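Local coordinates for protein citrate synthase (Mycobacterium tuberculosis, PDB 4TVM) that catalyses the condensation of oxaloacetate with acetyl-CoA and water to give citrate and CoA, a step of the Krebs cycle, at residues 118-123 with 142-147. Residues are numbered along the deposited sequence; the frame is centred on the assembly and turned at random.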
loop_
_atom_site.group_PDB
_atom_site.type_symbol
_atom_site.label_atom_id
_atom_site.label_comp_id
_atom_site.label_asym_id
_atom_site.label_seq_id
_atom_site.Cartn_x
_atom_site.Cartn_y
_atom_site.Cartn_z
ATOM N N GLU A 118 -19.291 18.432 4.158
ATOM C CA GLU A 118 -20.451 18.177 3.297
ATOM C C GLU A 118 -20.117 17.768 1.849
ATOM O O GLU A 118 -20.836 16.942 1.256
ATOM C CB GLU A 118 -21.364 19.396 3.247
ATOM C CG GLU A 118 -22.441 19.400 4.315
ATOM C CD GLU A 118 -23.406 18.263 4.124
ATOM O OE1 GLU A 118 -23.383 17.337 4.959
ATOM O OE2 GLU A 118 -24.149 18.280 3.123
ATOM N N ASP A 119 -19.076 18.368 1.262
ATOM C CA ASP A 119 -18.623 17.952 -0.069
ATOM C C ASP A 119 -18.093 16.522 -0.098
ATOM O O ASP A 119 -18.311 15.782 -1.064
ATOM C CB ASP A 119 -17.558 18.882 -0.602
ATOM C CG ASP A 119 -18.095 20.220 -1.022
ATOM O OD1 ASP A 119 -19.301 20.499 -0.872
ATOM O OD2 ASP A 119 -17.272 21.017 -1.506
ATOM N N LEU A 120 -17.395 16.134 0.963
ATOM C CA LEU A 120 -16.912 14.760 1.093
ATOM C C LEU A 120 -18.048 13.826 1.328
ATOM O O LEU A 120 -18.040 12.698 0.856
ATOM C CB LEU A 120 -15.883 14.600 2.201
ATOM C CG LEU A 120 -15.320 13.175 2.226
ATOM C CD1 LEU A 120 -14.539 12.898 0.963
ATOM C CD2 LEU A 120 -14.464 12.907 3.455
ATOM N N LYS A 121 -19.060 14.295 2.015
ATOM C CA LYS A 121 -20.330 13.551 2.083
ATOM C C LYS A 121 -20.951 13.375 0.722
ATOM O O LYS A 121 -21.274 12.268 0.342
ATOM C CB LYS A 121 -21.312 14.287 2.969
ATOM C CG LYS A 121 -22.469 13.448 3.447
ATOM C CD LYS A 121 -23.619 14.330 3.885
ATOM C CE LYS A 121 -24.758 13.518 4.473
ATOM N NZ LYS A 121 -26.056 13.949 3.918
ATOM N N ARG A 122 -21.097 14.484 -0.019
ATOM C CA ARG A 122 -21.683 14.475 -1.361
ATOM C C ARG A 122 -20.938 13.577 -2.355
ATOM O O ARG A 122 -21.551 12.928 -3.177
ATOM C CB ARG A 122 -21.719 15.895 -1.912
ATOM C CG ARG A 122 -22.898 16.745 -1.459
ATOM C CD ARG A 122 -22.623 18.226 -1.717
ATOM N NE ARG A 122 -22.152 18.467 -3.082
ATOM C CZ ARG A 122 -21.817 19.664 -3.570
ATOM N NH1 ARG A 122 -21.895 20.760 -2.815
ATOM N NH2 ARG A 122 -21.410 19.766 -4.834
ATOM N N PHE A 123 -19.610 13.575 -2.285
ATOM C CA PHE A 123 -18.739 12.719 -3.089
ATOM C C PHE A 123 -19.131 11.244 -3.118
ATOM O O PHE A 123 -18.826 10.554 -4.068
ATOM C CB PHE A 123 -17.347 12.854 -2.506
ATOM C CG PHE A 123 -16.280 12.083 -3.218
ATOM C CD1 PHE A 123 -15.966 10.796 -2.823
ATOM C CD2 PHE A 123 -15.510 12.692 -4.187
ATOM C CE1 PHE A 123 -14.934 10.096 -3.425
ATOM C CE2 PHE A 123 -14.479 11.998 -4.808
ATOM C CZ PHE A 123 -14.183 10.696 -4.416
ATOM N N ASN A 142 -8.371 7.923 0.378
ATOM C CA ASN A 142 -7.435 8.695 -0.452
ATOM C C ASN A 142 -7.914 10.130 -0.661
ATOM O O ASN A 142 -7.118 11.073 -0.570
ATOM C CB ASN A 142 -7.224 7.990 -1.768
ATOM C CG ASN A 142 -6.351 6.742 -1.602
ATOM O OD1 ASN A 142 -5.131 6.841 -1.343
ATOM N ND2 ASN A 142 -6.968 5.566 -1.711
ATOM N N ALA A 143 -9.224 10.307 -0.838
ATOM C CA ALA A 143 -9.796 11.636 -1.042
ATOM C C ALA A 143 -9.698 12.565 0.190
ATOM O O ALA A 143 -9.887 13.796 0.089
ATOM C CB ALA A 143 -11.241 11.501 -1.485
ATOM N N LEU A 144 -9.422 12.007 1.357
ATOM C CA LEU A 144 -9.281 12.826 2.576
ATOM C C LEU A 144 -8.226 13.893 2.451
ATOM O O LEU A 144 -8.351 14.956 3.051
ATOM C CB LEU A 144 -8.850 11.953 3.753
ATOM C CG LEU A 144 -9.943 11.096 4.330
ATOM C CD1 LEU A 144 -9.325 10.039 5.224
ATOM C CD2 LEU A 144 -10.919 11.973 5.117
ATOM N N SER A 145 -7.149 13.577 1.740
ATOM C CA SER A 145 -6.074 14.510 1.557
ATOM C C SER A 145 -6.560 15.685 0.713
ATOM O O SER A 145 -6.011 16.775 0.787
ATOM C CB SER A 145 -4.889 13.830 0.894
ATOM O OG SER A 145 -4.340 12.836 1.745
ATOM N N ALA A 146 -7.606 15.468 -0.072
ATOM C CA ALA A 146 -8.246 16.555 -0.794
ATOM C C ALA A 146 -9.028 17.516 0.116
ATOM O O ALA A 146 -9.248 18.660 -0.262
ATOM C CB ALA A 146 -9.171 15.998 -1.886
ATOM N N TYR A 147 -9.501 17.062 1.274
ATOM C CA TYR A 147 -10.362 17.919 2.115
ATOM C C TYR A 147 -9.711 18.369 3.407
ATOM O O TYR A 147 -10.181 19.289 4.067
ATOM C CB TYR A 147 -11.653 17.197 2.453
ATOM C CG TYR A 147 -12.503 16.959 1.273
ATOM C CD1 TYR A 147 -12.352 15.799 0.511
ATOM C CD2 TYR A 147 -13.444 17.899 0.873
ATOM C CE1 TYR A 147 -13.131 15.572 -0.624
ATOM C CE2 TYR A 147 -14.228 17.682 -0.265
ATOM C CZ TYR A 147 -14.073 16.521 -0.993
ATOM O OH TYR A 147 -14.850 16.297 -2.087
#
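Leu120 lies against one face of the Tyr147 ring where two helices of the largely helical citrate synthase fold, 118-122 and 133-147, pass roughly antiparallel. The local axes of 118-122 and 142-147 make 149° and come no closer than 10.6 Å, a wide spacing bridged by the Tyr147 ring and apolar side chains, with no hydrogen bond across it. The dense part is the Leu120–Tyr147 pair. Leu120 CB stands 4.0 Å from the Tyr147 ring centroid and 6° off its normal, which meets the criterion for a CH-pi contact over the face. With CG turned anti to the backbone N (chi1 -175°), Leu120 reaches on past the ring, and its two methyls divide: CD1 meets the CE1 side of Tyr147 and looks toward Ala143 CB, whereas Leu120 CD2 touches Leu144 CD2 at 4.0 Å. Phe123 continues this apolar layer, receiving Ala143 CB over one face of its ring, 4.2 Å from Phe123 CZ. Val140 adds to the packing on Leu120 and Phe123, and the second subunit packs on both segments: its Phe123 and Phe127 meet the Phe123 ring and its Gly126 touches Tyr147.

The other flank is thinner and partly exposed. Asp119 OD1 is 3.3 Å from Arg122 NH1 but far from the guanidinium plane, and no N-H points at it, so this salt bridge is purely electrostatic. Tyr147 OH lies beside the Asp119 carbonyl; of the Asp119 side chain, CB makes the contact, obliquely, 3.6 Å from Tyr147 CE2.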